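Local coordinates for protein DNA polymerase sliding clamp (Archaeoglobus fulgidus, PDB 1RWZ) that forms a homotrimeric ring around DNA that serves as a moving platform, tethering the polymerase and other processing proteins to it during replication, at residues A[140-145]-A[152-157]; A[23-28]-A[34-39]. One frame throughout, in Å; residues are numbered along the deposited sequence.

Contact 1 of 2, residues A[140-145]-A[152-157]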
loop_
_atom_site.group_PDB
_atom_site.type_symbol
_atom_site.label_atom_id
_atom_site.label_comp_id
_atom_site.label_asym_id
_atom_site.label_seq_id
_atom_site.Cartn_x
_atom_site.Cartn_y
_atom_site.Cartn_z
ATOM N N LYS A 140 7.606 17.479 -5.033
ATOM C CA LYS A 140 8.842 16.711 -4.933
ATOM C C LYS A 140 9.943 17.541 -4.282
ATOM O O LYS A 140 10.750 17.021 -3.507
ATOM C CB LYS A 140 9.297 16.252 -6.322
ATOM C CG LYS A 140 8.426 15.174 -6.941
ATOM C CD LYS A 140 8.827 14.938 -8.395
ATOM C CE LYS A 140 7.986 13.853 -9.046
ATOM N NZ LYS A 140 8.233 12.520 -8.428
ATOM N N ALA A 141 9.980 18.832 -4.600
ATOM C CA ALA A 141 10.986 19.718 -4.032
ATOM C C ALA A 141 10.803 19.794 -2.518
ATOM O O ALA A 141 11.770 19.705 -1.759
ATOM C CB ALA A 141 10.872 21.112 -4.645
ATOM N N ILE A 142 9.556 19.958 -2.088
ATOM C CA ILE A 142 9.243 20.040 -0.664
ATOM C C ILE A 142 9.573 18.716 0.027
ATOM O O ILE A 142 10.068 18.700 1.153
ATOM C CB ILE A 142 7.748 20.388 -0.441
ATOM C CG1 ILE A 142 7.435 21.755 -1.063
ATOM C CG2 ILE A 142 7.411 20.396 1.045
ATOM C CD1 ILE A 142 8.316 22.899 -0.549
ATOM N N ALA A 143 9.307 17.605 -0.651
ATOM C CA ALA A 143 9.594 16.293 -0.082
ATOM C C ALA A 143 11.095 16.120 0.127
ATOM O O ALA A 143 11.524 15.540 1.126
ATOM C CB ALA A 143 9.056 15.187 -0.997
ATOM N N ALA A 144 11.889 16.622 -0.812
ATOM C CA ALA A 144 13.343 16.526 -0.712
ATOM C C ALA A 144 13.840 17.408 0.435
ATOM O O ALA A 144 14.670 16.987 1.243
ATOM C CB ALA A 144 13.988 16.958 -2.023
ATOM N N ALA A 145 13.325 18.631 0.498
ATOM C CA ALA A 145 13.709 19.572 1.544
ATOM C C ALA A 145 13.349 19.035 2.926
ATOM O O ALA A 145 14.092 19.228 3.891
ATOM C CB ALA A 145 13.025 20.909 1.313
ATOM N N VAL A 152 12.432 25.983 5.034
ATOM C CA VAL A 152 12.982 26.179 3.699
ATOM C C VAL A 152 12.906 27.634 3.282
ATOM O O VAL A 152 12.010 28.371 3.701
ATOM C CB VAL A 152 12.229 25.354 2.632
ATOM C CG1 VAL A 152 12.496 23.882 2.825
ATOM C CG2 VAL A 152 10.739 25.647 2.705
ATOM N N ILE A 153 13.858 28.047 2.459
ATOM C CA ILE A 153 13.877 29.403 1.947
ATOM C C ILE A 153 13.365 29.378 0.510
ATOM O O ILE A 153 13.774 28.522 -0.276
ATOM C CB ILE A 153 15.308 29.980 1.915
ATOM C CG1 ILE A 153 15.808 30.219 3.340
ATOM C CG2 ILE A 153 15.331 31.278 1.119
ATOM C CD1 ILE A 153 17.266 30.635 3.416
ATOM N N PHE A 154 12.445 30.284 0.192
ATOM C CA PHE A 154 11.939 30.425 -1.171
ATOM C C PHE A 154 12.652 31.674 -1.659
ATOM O O PHE A 154 12.615 32.715 -0.998
ATOM C CB PHE A 154 10.429 30.676 -1.211
ATOM C CG PHE A 154 9.592 29.437 -1.054
ATOM C CD1 PHE A 154 8.230 29.475 -1.341
ATOM C CD2 PHE A 154 10.145 28.245 -0.603
ATOM C CE1 PHE A 154 7.432 28.344 -1.180
ATOM C CE2 PHE A 154 9.354 27.107 -0.440
ATOM C CZ PHE A 154 7.998 27.157 -0.728
ATOM N N ARG A 155 13.298 31.579 -2.811
ATOM C CA ARG A 155 14.042 32.708 -3.341
ATOM C C ARG A 155 13.771 32.892 -4.826
ATOM O O ARG A 155 13.770 31.931 -5.591
ATOM C CB ARG A 155 15.533 32.470 -3.092
ATOM C CG ARG A 155 16.478 33.478 -3.696
ATOM C CD ARG A 155 17.911 33.039 -3.420
ATOM N NE ARG A 155 18.891 33.788 -4.200
ATOM C CZ ARG A 155 20.192 33.514 -4.215
ATOM N NH1 ARG A 155 20.667 32.508 -3.494
ATOM N NH2 ARG A 155 21.018 34.245 -4.953
ATOM N N SER A 156 13.525 34.136 -5.220
ATOM C CA SER A 156 13.261 34.461 -6.615
ATOM C C SER A 156 14.054 35.694 -7.034
ATOM O O SER A 156 14.270 36.609 -6.244
ATOM C CB SER A 156 11.763 34.730 -6.818
ATOM O OG SER A 156 11.456 35.010 -8.173
ATOM N N ASP A 157 14.510 35.687 -8.279
ATOM C CA ASP A 157 15.223 36.818 -8.854
ATOM C C ASP A 157 15.244 36.596 -10.355
ATOM O O ASP A 157 14.597 35.674 -10.852
ATOM C CB ASP A 157 16.650 36.956 -8.298
ATOM C CG ASP A 157 17.513 35.741 -8.559
ATOM O OD1 ASP A 157 17.327 35.069 -9.592
ATOM O OD2 ASP A 157 18.401 35.470 -7.726
#
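Ala-145 puts its single methyl against one branch of Val-152, CB lying 3.4 Å from CG1, which is tighter than a usual van der Waals contact between carbons. This packs the last turn of helix 135-146 against the start of strand 151-157, a helix-on-sheet contact in the C-terminal domain of the sliding-clamp fold. The valine's first torsion decides which branch meets the helix: CG1 stands beside the backbone N, anti to the carbonyl carbon (chi1 -69°), while CG2 packs within the strand against CE2 of Phe-154, 3.7 Å away. One turn back along the helix, Ile-142 makes the second contact. Its CD1 approaches the ring of Phe-154 at the edge, near the ring plane, 4.3 Å from CZ. Spacing accounts for the pairing: residues three apart on the helix meet residues two apart on the strand, and the alternation of the strand sends Ile-153 and Arg-155 to the other side of the sheet. All four touching side chains are buried and apolar. Leu-198 of helix 195-201 packs on Ile-142, Val-152 and Phe-154, whereas Ala-165 on the neighbouring strand touches both Ala-145 and Val-152. Phe-154 also meets Phe-193 of the adjacent strand 189-194 edge-to-face; its links to the two helices run through Leu-198 and Ile-142, with CZ and CE2 nearly equidistant from Ile-142 CD1.

Contact 2 of 2, residues A[23-28]-A[34-39]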
loop_
_atom_site.group_PDB
_atom_site.type_symbol
_atom_site.label_atom_id
_atom_site.label_comp_id
_atom_site.label_asym_id
_atom_site.label_seq_id
_atom_site.Cartn_x
_atom_site.Cartn_y
_atom_site.Cartn_z
ATOM N N SER A 23 -11.842 21.763 11.204
ATOM C CA SER A 23 -12.799 20.668 11.311
ATOM C C SER A 23 -14.225 21.109 10.997
ATOM O O SER A 23 -15.119 20.277 10.835
ATOM C CB SER A 23 -12.737 20.051 12.711
ATOM O OG SER A 23 -13.093 21.000 13.695
ATOM N N GLU A 24 -14.434 22.420 10.923
ATOM C CA GLU A 24 -15.739 22.991 10.605
ATOM C C GLU A 24 -15.482 24.157 9.669
ATOM O O GLU A 24 -14.430 24.792 9.745
ATOM C CB GLU A 24 -16.434 23.543 11.849
ATOM C CG GLU A 24 -16.476 22.627 13.046
ATOM C CD GLU A 24 -17.215 23.268 14.200
ATOM O OE1 GLU A 24 -16.889 24.426 14.539
ATOM O OE2 GLU A 24 -18.120 22.619 14.766
ATOM N N ALA A 25 -16.442 24.461 8.806
ATOM C CA ALA A 25 -16.262 25.566 7.880
ATOM C C ALA A 25 -17.562 26.066 7.285
ATOM O O ALA A 25 -18.547 25.329 7.196
ATOM C CB ALA A 25 -15.309 25.150 6.760
ATOM N N ARG A 26 -17.564 27.336 6.888
ATOM C CA ARG A 26 -18.729 27.929 6.253
ATOM C C ARG A 26 -18.559 27.708 4.759
ATOM O O ARG A 26 -17.504 28.015 4.205
ATOM C CB ARG A 26 -18.802 29.437 6.501
ATOM C CG ARG A 26 -19.195 29.866 7.904
ATOM C CD ARG A 26 -19.562 31.352 7.892
ATOM N NE ARG A 26 -19.715 31.912 9.232
ATOM C CZ ARG A 26 -18.738 31.964 10.130
ATOM N NH1 ARG A 26 -17.540 31.488 9.828
ATOM N NH2 ARG A 26 -18.958 32.494 11.326
ATOM N N ILE A 27 -19.586 27.174 4.113
ATOM C CA ILE A 27 -19.540 26.942 2.674
ATOM C C ILE A 27 -20.562 27.862 2.028
ATOM O O ILE A 27 -21.748 27.807 2.349
ATOM C CB ILE A 27 -19.898 25.487 2.315
ATOM C CG1 ILE A 27 -18.984 24.521 3.073
ATOM C CG2 ILE A 27 -19.787 25.289 0.807
ATOM C CD1 ILE A 27 -17.519 24.737 2.837
ATOM N N HIS A 28 -20.096 28.709 1.120
ATOM C CA HIS A 28 -20.966 29.653 0.440
ATOM C C HIS A 28 -21.322 29.181 -0.959
ATOM O O HIS A 28 -20.438 28.881 -1.763
ATOM C CB HIS A 28 -20.277 31.017 0.316
ATOM C CG HIS A 28 -19.804 31.584 1.618
ATOM N ND1 HIS A 28 -20.629 32.285 2.470
ATOM C CD2 HIS A 28 -18.592 31.538 2.220
ATOM C CE1 HIS A 28 -19.947 32.646 3.542
ATOM N NE2 HIS A 28 -18.709 32.205 3.416
ATOM N N LEU A 34 -19.081 27.878 -5.817
ATOM C CA LEU A 34 -18.834 27.588 -4.410
ATOM C C LEU A 34 -17.577 28.281 -3.895
ATOM O O LEU A 34 -16.554 28.333 -4.579
ATOM C CB LEU A 34 -18.721 26.070 -4.211
ATOM C CG LEU A 34 -18.482 25.512 -2.803
ATOM C CD1 LEU A 34 -18.964 24.069 -2.753
ATOM C CD2 LEU A 34 -17.004 25.597 -2.438
ATOM N N HIS A 35 -17.665 28.824 -2.683
ATOM C CA HIS A 35 -16.539 29.504 -2.061
ATOM C C HIS A 35 -16.449 29.137 -0.584
ATOM O O HIS A 35 -17.470 29.000 0.084
ATOM C CB HIS A 35 -16.698 31.023 -2.177
ATOM C CG HIS A 35 -15.613 31.794 -1.490
ATOM N ND1 HIS A 35 -14.348 31.936 -2.020
ATOM C CD2 HIS A 35 -15.591 32.427 -0.292
ATOM C CE1 HIS A 35 -13.594 32.620 -1.178
ATOM N NE2 HIS A 35 -14.324 32.929 -0.122
ATOM N N SER A 36 -15.229 28.967 -0.086
ATOM C CA SER A 36 -15.013 28.654 1.324
ATOM C C SER A 36 -13.603 29.067 1.724
ATOM O O SER A 36 -12.647 28.832 0.988
ATOM C CB SER A 36 -15.206 27.159 1.594
ATOM O OG SER A 36 -15.127 26.882 2.987
ATOM N N ARG A 37 -13.476 29.692 2.890
ATOM C CA ARG A 37 -12.172 30.133 3.367
ATOM C C ARG A 37 -12.082 29.851 4.861
ATOM O O ARG A 37 -13.093 29.898 5.567
ATOM C CB ARG A 37 -11.997 31.630 3.108
ATOM C CG ARG A 37 -12.911 32.492 3.957
ATOM C CD ARG A 37 -12.791 33.967 3.629
ATOM N NE ARG A 37 -13.462 34.310 2.381
ATOM C CZ ARG A 37 -13.738 35.555 2.012
ATOM N NH1 ARG A 37 -13.401 36.564 2.803
ATOM N NH2 ARG A 37 -14.345 35.791 0.858
ATOM N N ALA A 38 -10.877 29.549 5.336
ATOM C CA ALA A 38 -10.670 29.248 6.747
ATOM C C ALA A 38 -9.203 29.357 7.147
ATOM O O ALA A 38 -8.307 29.162 6.330
ATOM C CB ALA A 38 -11.183 27.843 7.060
ATOM N N VAL A 39 -8.969 29.667 8.419
ATOM C CA VAL A 39 -7.620 29.783 8.956
ATOM C C VAL A 39 -7.464 28.688 10.004
ATOM O O VAL A 39 -8.427 28.362 10.699
ATOM C CB VAL A 39 -7.404 31.155 9.623
ATOM C CG1 VAL A 39 -5.977 31.275 10.115
ATOM C CG2 VAL A 39 -7.723 32.256 8.637
HETATM O O HOH W 1 -15.995 30.268 3.975
HETATM O O HOH W 2 -15.268 28.963 7.239
#
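His-28 and His-35 form an antiparallel hydrogen-bonded pair, with His-28 N to His-35 O at 2.8 Å and His-35 N to His-28 O at 2.9 Å, in strand segments whose directions lie 157° apart, short of exact opposition. This is the beta hairpin 24-30/33-39 of the N-terminal domain in the sliding-clamp fold. The strands spread away from this pair: the CA atoms of His-28 and His-35 are 5.1 Å apart, those of Ala-25 and Ala-38 6.8 Å. In the next backbone pair water replaces direct bonds: one water links Arg-37 N to Arg-26 O, another Arg-26 N to Arg-37 O. Ser-36 gives Arg-26 O a further donor. With its hydroxyl anti to the backbone N (chi1 -174°), OG reaches that oxygen at 2.9 Å, coming from above the carbonyl plane, 35° out of it. Ile-27 lies against the same serine through CD1, while its other branch crosses Leu-34, CG2 to CG at 3.8 Å. This apolar side continues to Ile-67 and Ile-51 on the flanking strands. The two histidine side chains lie side by side, pointing the same way, and CD2 of His-28 comes to the edge of the His-35 ring, near its plane, 4.0 Å from its CD2. Thr-66 and Glu-119 hold both nitrogens of His-28, and Asp-50 binds ND1 of His-35. The remaining nitrogen of that ring, NE2, accepts a bond from Arg-37 NE at 3.0 Å, nearly coplanar with both imidazole and guanidinium.

Contacts 1 and 2 belong to different domains of one subunit and share no strand or helix; their centres are 28 Å apart, on opposite sides of the chain's centre, and their nearest atoms remain about 17 Å apart. Both are largely buried, yet they differ in chemistry. Contact 1, between a helix and a sheet, rests on side-chain carbons alone across its two segments. Contact 2, between adjacent strands, uses backbone bonds, waters and a hydroxyl, and buries more surface, 325 Å² against 125 Å². Contact 2 is also centred nearer the middle of the chain than contact 1. One builds a layer against a sheet, the other part of the sheet itself.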